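Berberine bridge enzyme-like 28 (Arabidopsis thaliana, PDB 5D79) acts as a secreted FAD-dependent oxidoreductase of the berberine bridge enzyme-like family and takes part in the plant's adaptation to salt stress. Local coordinates at residues A[270-273]-A[274-278]; A[319-322]-A[323-326]; A[401-404]-A[405-409]. All coordinates share one frame; numbering follows the deposited sequence.

Interaction 1 (A[270-273]-A[274-278]); sequences IKKW and QYAAD
W273 has its CG anti to the backbone N (chi1 176°), and chi2 (92°) sets the indole roughly perpendicular to the CA-CB-CG plane, so that the ring presents one face to the methyl group of A277, one helical turn further on. The contact is a CH-pi one: A277 CB stands 3.4 Å from the centroid of the five-membered ring of W273, and of the indole atoms W273 NE1 is the nearest to it, at 3.3 Å. Alanine suits the place, since its methyl group fits against the face with no further atoms to accommodate. The backbone ties the same two residues together, since A277 N donates to W273 O over 2.9 Å in a fairly straight bond (156°).

Before this, Q274 N reaches I270 O at 3.1 Å, a regular i to i+4 bond. Y275 N turns instead to K272 O three residues back, at 3.1 Å, and A276 N shares itself weakly between K272 O and W273 O. Bonds of the i to i+3 and i to i+4 kinds are thus mixed along 270-277. Y275 sets its ring edge against the backbone: K271 O lies in the ring plane, 3.0 Å from Y275 CD1, so that a slightly positive aromatic C-H faces an oxygen.

The polar ends are engaged as well: W273 NE1 donates to I286 O, while Q274 OE1 is hydrogen-bonded to Y425 OH and I376 N, two bonds that satisfy the buried carbonyl oxygen. An amphipathic helix laid on an antiparallel sheet is the pattern here, with W273 facing strands 284-292 and 396-402 of the seven-stranded sheet, consistent with the substrate-binding domain of the berberine bridge enzyme fold.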
loop_
_atom_site.group_PDB
_atom_site.type_symbol
_atom_site.label_atom_id
_atom_site.label_comp_id
_atom_site.label_asym_id
_atom_site.label_seq_id
_atom_site.Cartn_x
_atom_site.Cartn_y
_atom_site.Cartn_z
ATOM N N ILE A 270 25.137 3.152 6.717
ATOM C CA ILE A 270 23.902 3.808 6.304
ATOM C C ILE A 270 24.205 5.117 5.548
ATOM O O ILE A 270 23.582 5.409 4.523
ATOM C CB ILE A 270 22.983 4.073 7.526
ATOM C CG1 ILE A 270 22.445 2.735 8.090
ATOM C CG2 ILE A 270 21.845 5.002 7.141
ATOM C CD1 ILE A 270 22.007 2.752 9.570
ATOM N N LYS A 271 25.177 5.884 6.043
ATOM C CA LYS A 271 25.639 7.096 5.357
ATOM C C LYS A 271 26.063 6.812 3.923
ATOM O O LYS A 271 25.718 7.559 3.015
ATOM C CB LYS A 271 26.805 7.739 6.111
ATOM C CG LYS A 271 26.405 8.490 7.357
ATOM C CD LYS A 271 27.552 9.362 7.841
ATOM C CE LYS A 271 27.874 10.455 6.831
ATOM N NZ LYS A 271 29.229 11.039 7.053
ATOM N N LYS A 272 26.808 5.728 3.727
ATOM C CA LYS A 272 27.242 5.308 2.400
ATOM C C LYS A 272 26.076 4.788 1.551
ATOM O O LYS A 272 26.017 5.062 0.351
ATOM C CB LYS A 272 28.334 4.240 2.519
ATOM C CG LYS A 272 28.620 3.474 1.239
ATOM C CD LYS A 272 29.196 4.375 0.152
ATOM C CE LYS A 272 29.496 3.599 -1.131
ATOM N NZ LYS A 272 30.673 2.700 -0.983
ATOM N N TRP A 273 25.157 4.041 2.165
ATOM C CA TRP A 273 23.967 3.547 1.462
ATOM C C TRP A 273 23.203 4.709 0.828
ATOM O O TRP A 273 22.691 4.599 -0.275
ATOM C CB TRP A 273 23.063 2.761 2.422
ATOM C CG TRP A 273 21.725 2.269 1.846
ATOM C CD1 TRP A 273 21.480 1.059 1.259
ATOM C CD2 TRP A 273 20.461 2.972 1.847
ATOM N NE1 TRP A 273 20.152 0.969 0.885
ATOM C CE2 TRP A 273 19.511 2.130 1.229
ATOM C CE3 TRP A 273 20.053 4.242 2.287
ATOM C CZ2 TRP A 273 18.181 2.512 1.044
ATOM C CZ3 TRP A 273 18.727 4.616 2.104
ATOM C CH2 TRP A 273 17.809 3.756 1.490
ATOM N N GLN A 274 23.153 5.834 1.525
ATOM C CA GLN A 274 22.366 6.980 1.080
ATOM C C GLN A 274 22.832 7.554 -0.239
ATOM O O GLN A 274 22.058 8.193 -0.950
ATOM C CB GLN A 274 22.392 8.089 2.127
ATOM C CG GLN A 274 21.375 7.931 3.229
ATOM C CD GLN A 274 21.228 9.204 4.010
ATOM O OE1 GLN A 274 20.132 9.726 4.154
ATOM N NE2 GLN A 274 22.347 9.728 4.508
ATOM N N TYR A 275 24.104 7.344 -0.552
ATOM C CA TYR A 275 24.673 7.872 -1.779
ATOM C C TYR A 275 24.668 6.822 -2.897
ATOM O O TYR A 275 24.652 7.166 -4.076
ATOM C CB TYR A 275 26.094 8.384 -1.519
ATOM C CG TYR A 275 26.147 9.593 -0.600
ATOM C CD1 TYR A 275 26.227 9.445 0.783
ATOM C CD2 TYR A 275 26.115 10.882 -1.117
ATOM C CE1 TYR A 275 26.273 10.542 1.626
ATOM C CE2 TYR A 275 26.168 11.990 -0.284
ATOM C CZ TYR A 275 26.240 11.820 1.087
ATOM O OH TYR A 275 26.288 12.933 1.914
ATOM N N ALA A 276 24.651 5.547 -2.519
ATOM C CA ALA A 276 24.810 4.446 -3.470
ATOM C C ALA A 276 23.510 3.788 -3.925
ATOM O O ALA A 276 23.410 3.374 -5.080
ATOM C CB ALA A 276 25.725 3.371 -2.865
ATOM N N ALA A 277 22.536 3.684 -3.013
ATOM C CA ALA A 277 21.377 2.786 -3.157
ATOM C C ALA A 277 20.463 3.084 -4.344
ATOM O O ALA A 277 19.931 2.149 -4.960
ATOM C CB ALA A 277 20.564 2.797 -1.881
ATOM N N ASP A 278 20.274 4.368 -4.664
ATOM C CA ASP A 278 19.406 4.762 -5.776
ATOM C C ASP A 278 20.143 4.855 -7.115
ATOM O O ASP A 278 19.534 5.123 -8.142
ATOM C CB ASP A 278 18.711 6.103 -5.471
ATOM C CG ASP A 278 19.606 7.309 -5.711
ATOM O OD1 ASP A 278 20.730 7.353 -5.158
ATOM O OD2 ASP A 278 19.183 8.220 -6.461
#

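Interaction 2 (A[319-322]-A[323-326]); sequences EKFP and ELGL
F321 and L324 meet through the aromatic face: L324 CB sits 4.0 Å from the centroid of the F321 ring and almost exactly on its normal (2° off), a CH-pi contact over the middle of the ring. At the rim of the same ring lies a carboxylate oxygen, E323 OE1, in the ring plane and 3.7 Å from F321 CD1. The slight positive charge of the aromatic C-H bonds probably makes this a weak favourable contact, secondary to the oxygen's chief partner, K272. The carboxylate is turned 36° from the ring. It gets there because the E323 chain bends at chi2 (79°) and folds back alongside P322, bringing E323 OE1 to 3.4 Å from P322 CD.

The backbone that sets these side chains together is a type I beta turn following helix 310-320. F321 is the first residue to depart from helical angles, and L324 N donates across the turn to F321 O at 3.3 Å. P322 takes the second position of the turn, where its restricted phi fits and its lack of an N-H costs nothing. A weak bond from G325 N to P322 O, also 3.3 Å, adds a second overlapping turn, and G325 then redirects the chain with a positive phi that glycine adopts with ease. A water bridges the exit: it donates to F321 O at 2.9 Å and accepts from L326 N at 2.8 Å, giving the F321 carbonyl a second partner.

Further out, E323 OE1 is paired in a salt bridge with K272 of helix 263-276, modelled implausibly short, so its exact geometry is doubtful; W273 of that helix also touches the F321 ring. L324 packs against I269 of the same helix, V258 of strand 253-260 and M317 of helix 310-320, as befits a buried leucine.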
loop_
_atom_site.group_PDB
_atom_site.type_symbol
_atom_site.label_atom_id
_atom_site.label_comp_id
_atom_site.label_asym_id
_atom_site.label_seq_id
_atom_site.Cartn_x
_atom_site.Cartn_y
_atom_site.Cartn_z
ATOM N N GLU A 319 32.246 -3.306 -5.725
ATOM C CA GLU A 319 32.450 -2.143 -6.580
ATOM C C GLU A 319 31.704 -0.901 -6.079
ATOM O O GLU A 319 32.287 0.181 -5.972
ATOM C CB GLU A 319 32.007 -2.486 -8.006
ATOM C CG GLU A 319 31.771 -1.297 -8.919
ATOM C CD GLU A 319 33.046 -0.773 -9.541
ATOM O OE1 GLU A 319 34.134 -1.302 -9.210
ATOM O OE2 GLU A 319 32.952 0.169 -10.364
ATOM N N LYS A 320 30.422 -1.057 -5.762
ATOM C CA LYS A 320 29.573 0.084 -5.434
ATOM C C LYS A 320 29.313 0.270 -3.923
ATOM O O LYS A 320 29.008 1.381 -3.473
ATOM C CB LYS A 320 28.231 -0.036 -6.172
ATOM C CG LYS A 320 28.313 -0.036 -7.701
ATOM C CD LYS A 320 28.863 1.275 -8.252
ATOM C CE LYS A 320 28.207 1.647 -9.584
ATOM N NZ LYS A 320 26.767 2.060 -9.467
ATOM N N PHE A 321 29.437 -0.803 -3.146
ATOM C CA PHE A 321 29.056 -0.780 -1.733
ATOM C C PHE A 321 29.943 -1.717 -0.904
ATOM O O PHE A 321 29.436 -2.610 -0.231
ATOM C CB PHE A 321 27.575 -1.186 -1.600
ATOM C CG PHE A 321 26.899 -0.727 -0.326
ATOM C CD1 PHE A 321 27.594 -0.045 0.660
ATOM C CD2 PHE A 321 25.556 -0.998 -0.123
ATOM C CE1 PHE A 321 26.962 0.369 1.816
ATOM C CE2 PHE A 321 24.915 -0.592 1.035
ATOM C CZ PHE A 321 25.622 0.095 2.003
ATOM N N PRO A 322 31.274 -1.538 -0.966
ATOM C CA PRO A 322 32.111 -2.511 -0.263
ATOM C C PRO A 322 32.058 -2.340 1.246
ATOM O O PRO A 322 32.537 -3.205 1.967
ATOM C CB PRO A 322 33.514 -2.217 -0.803
ATOM C CG PRO A 322 33.489 -0.802 -1.156
ATOM C CD PRO A 322 32.088 -0.510 -1.643
ATOM N N GLU A 323 31.473 -1.249 1.715
ATOM C CA GLU A 323 31.368 -0.994 3.146
ATOM C C GLU A 323 30.380 -1.947 3.825
ATOM O O GLU A 323 30.460 -2.176 5.030
ATOM C CB GLU A 323 30.948 0.460 3.402
ATOM C CG GLU A 323 31.995 1.503 3.010
ATOM C CD GLU A 323 32.019 1.779 1.517
ATOM O OE1 GLU A 323 30.997 1.507 0.859
ATOM O OE2 GLU A 323 33.066 2.252 1.009
ATOM N N LEU A 324 29.451 -2.500 3.052
ATOM C CA LEU A 324 28.483 -3.449 3.593
ATOM C C LEU A 324 29.154 -4.758 4.016
ATOM O O LEU A 324 28.720 -5.403 4.964
ATOM C CB LEU A 324 27.375 -3.732 2.578
ATOM C CG LEU A 324 26.162 -4.359 3.270
ATOM C CD1 LEU A 324 25.689 -3.466 4.410
ATOM C CD2 LEU A 324 25.016 -4.672 2.320
ATOM N N GLY A 325 30.217 -5.138 3.312
ATOM C CA GLY A 325 30.981 -6.321 3.648
ATOM C C GLY A 325 30.257 -7.602 3.291
ATOM O O GLY A 325 30.455 -8.631 3.945
ATOM N N LEU A 326 29.414 -7.537 2.257
ATOM C CA LEU A 326 28.664 -8.703 1.784
ATOM C C LEU A 326 29.577 -9.794 1.252
ATOM O O LEU A 326 30.472 -9.530 0.443
ATOM C CB LEU A 326 27.678 -8.316 0.691
ATOM C CG LEU A 326 26.825 -9.481 0.203
ATOM C CD1 LEU A 326 25.948 -9.933 1.336
ATOM C CD2 LEU A 326 25.976 -9.082 -0.991
HETATM O O HOH W 1 29.307 -5.469 0.319
#

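Interaction 3 (A[401-404]-A[405-409]); sequences TPFG and GKMSE
A tight glycine-rich turn takes the chain from the end of strand 396-402 into the short helix 406-409, and a Met-aromatic contact between F403 and M407 closes over it. M407 CE lies over one face of the F403 ring, 4.2 Å from its centroid and 28° off the normal, toward the side of F403 CE2, from which it is 3.8 Å away. The sulfur stands above the same ring but further off, M407 SD being 5.4 Å from the F403 centroid, so the methyl makes the close CH-pi touch. Methionine can do this because its unbranched chain curls: bends at chi2 (-60°) and chi3 (-72°) bring CE back over the phenyl group.

Two consecutive glycines make the turn possible. G404 and G405 both combine positive phi with an extended psi, a region in which a CB would crowd the backbone and which is largely confined to glycine. G405 occupies the N-cap, and its carbonyl oxygen accepts from both S408 N and E409 N, each at 3.0 Å, which fixes the first turn of the helix. One residue earlier, G404 O receives M407 N at 3.1 Å, while M407 CB rests 3.3 Å from that same G404 O. S408 OG packs 3.6 Å from G404 CA, close to a backbone that carries no side chain.

The surroundings hold the turn at both ends. F403 O accepts from R193 NE, K406 is joined to R193 through the backbone, and the F403 and M407 side chains share L192 of helix 192-195. M407 also reaches L197, F417 and R420 in loops, while F403 pairs by its backbone with L424 and lays its side chain on E426 of strand 425-434.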
loop_
_atom_site.group_PDB
_atom_site.type_symbol
_atom_site.label_atom_id
_atom_site.label_comp_id
_atom_site.label_asym_id
_atom_site.label_seq_id
_atom_site.Cartn_x
_atom_site.Cartn_y
_atom_site.Cartn_z
ATOM N N THR A 401 13.546 2.616 1.821
ATOM C CA THR A 401 13.315 1.947 0.548
ATOM C C THR A 401 13.882 2.758 -0.614
ATOM O O THR A 401 13.420 3.859 -0.883
ATOM C CB THR A 401 11.814 1.709 0.341
ATOM O OG1 THR A 401 11.351 0.840 1.374
ATOM C CG2 THR A 401 11.534 1.059 -0.993
ATOM N N PRO A 402 14.878 2.198 -1.325
ATOM C CA PRO A 402 15.569 2.973 -2.360
ATOM C C PRO A 402 14.721 3.201 -3.613
ATOM O O PRO A 402 14.093 2.276 -4.123
ATOM C CB PRO A 402 16.785 2.104 -2.672
ATOM C CG PRO A 402 16.267 0.697 -2.475
ATOM C CD PRO A 402 15.291 0.784 -1.325
ATOM N N PHE A 403 14.689 4.438 -4.095
ATOM C CA PHE A 403 14.091 4.724 -5.396
ATOM C C PHE A 403 15.201 4.745 -6.470
ATOM O O PHE A 403 16.105 3.909 -6.443
ATOM C CB PHE A 403 13.299 6.035 -5.361
ATOM C CG PHE A 403 11.950 5.908 -4.698
ATOM C CD1 PHE A 403 11.716 4.917 -3.749
ATOM C CD2 PHE A 403 10.908 6.757 -5.042
ATOM C CE1 PHE A 403 10.455 4.770 -3.137
ATOM C CE2 PHE A 403 9.648 6.636 -4.440
ATOM C CZ PHE A 403 9.421 5.636 -3.483
ATOM N N GLY A 404 15.157 5.684 -7.407
ATOM C CA GLY A 404 16.107 5.640 -8.502
ATOM C C GLY A 404 15.739 4.500 -9.437
ATOM O O GLY A 404 14.682 3.901 -9.298
ATOM N N GLY A 405 16.596 4.191 -10.400
ATOM C CA GLY A 405 16.225 3.215 -11.411
ATOM C C GLY A 405 14.976 3.633 -12.173
ATOM O O GLY A 405 14.838 4.791 -12.568
ATOM N N LYS A 406 14.042 2.706 -12.359
ATOM C CA LYS A 406 12.839 3.006 -13.128
ATOM C C LYS A 406 12.064 4.143 -12.467
ATOM O O LYS A 406 11.354 4.911 -13.140
ATOM C CB LYS A 406 11.958 1.754 -13.273
ATOM C CG LYS A 406 10.809 1.904 -14.274
ATOM C CD LYS A 406 11.263 1.644 -15.720
ATOM C CE LYS A 406 10.169 2.018 -16.713
ATOM N NZ LYS A 406 10.345 1.387 -18.049
ATOM N N MET A 407 12.238 4.281 -11.153
ATOM C CA MET A 407 11.493 5.279 -10.390
ATOM C C MET A 407 11.927 6.707 -10.708
ATOM O O MET A 407 11.141 7.621 -10.546
ATOM C CB MET A 407 11.611 5.016 -8.886
ATOM C CG MET A 407 10.909 3.724 -8.443
ATOM S SD MET A 407 9.126 3.713 -8.785
ATOM C CE MET A 407 8.526 4.883 -7.564
ATOM N N SER A 408 13.157 6.905 -11.175
ATOM C CA SER A 408 13.577 8.250 -11.557
ATOM C C SER A 408 13.549 8.369 -13.080
ATOM O O SER A 408 13.564 9.469 -13.650
ATOM C CB SER A 408 14.962 8.576 -10.976
ATOM O OG SER A 408 15.965 7.711 -11.467
ATOM N N GLU A 409 13.482 7.214 -13.731
ATOM C CA GLU A 409 13.342 7.161 -15.174
ATOM C C GLU A 409 11.982 7.714 -15.576
ATOM O O GLU A 409 11.883 8.575 -16.454
ATOM C CB GLU A 409 13.514 5.732 -15.677
ATOM C CG GLU A 409 13.215 5.570 -17.140
ATOM C CD GLU A 409 13.818 4.309 -17.709
ATOM O OE1 GLU A 409 13.369 3.880 -18.794
ATOM O OE2 GLU A 409 14.742 3.753 -17.068
#

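Interactions 1 and 2 lie 11 Å apart, centre to centre, and K272 joins them: besides its salt bridge to E323, whose modelled length is too short to be trusted, it packs K272 CG 3.6 Å from F321 CE1. Interaction 1 also reaches interaction 3, whose centre is 13 Å away, with D278 CB 3.5 Å from F403 O and W273 CZ2 4.0 Å from P402 CB. Interactions 2 and 3 do not touch, their nearest atoms being about 9 Å and their centres 20 Å apart; interaction 1, touching both, stands between them. Interaction 3 comes nearer the flavin than interaction 1: the F403 side chain is about 9 Å from the bound FAD, that of W273 about 13 Å.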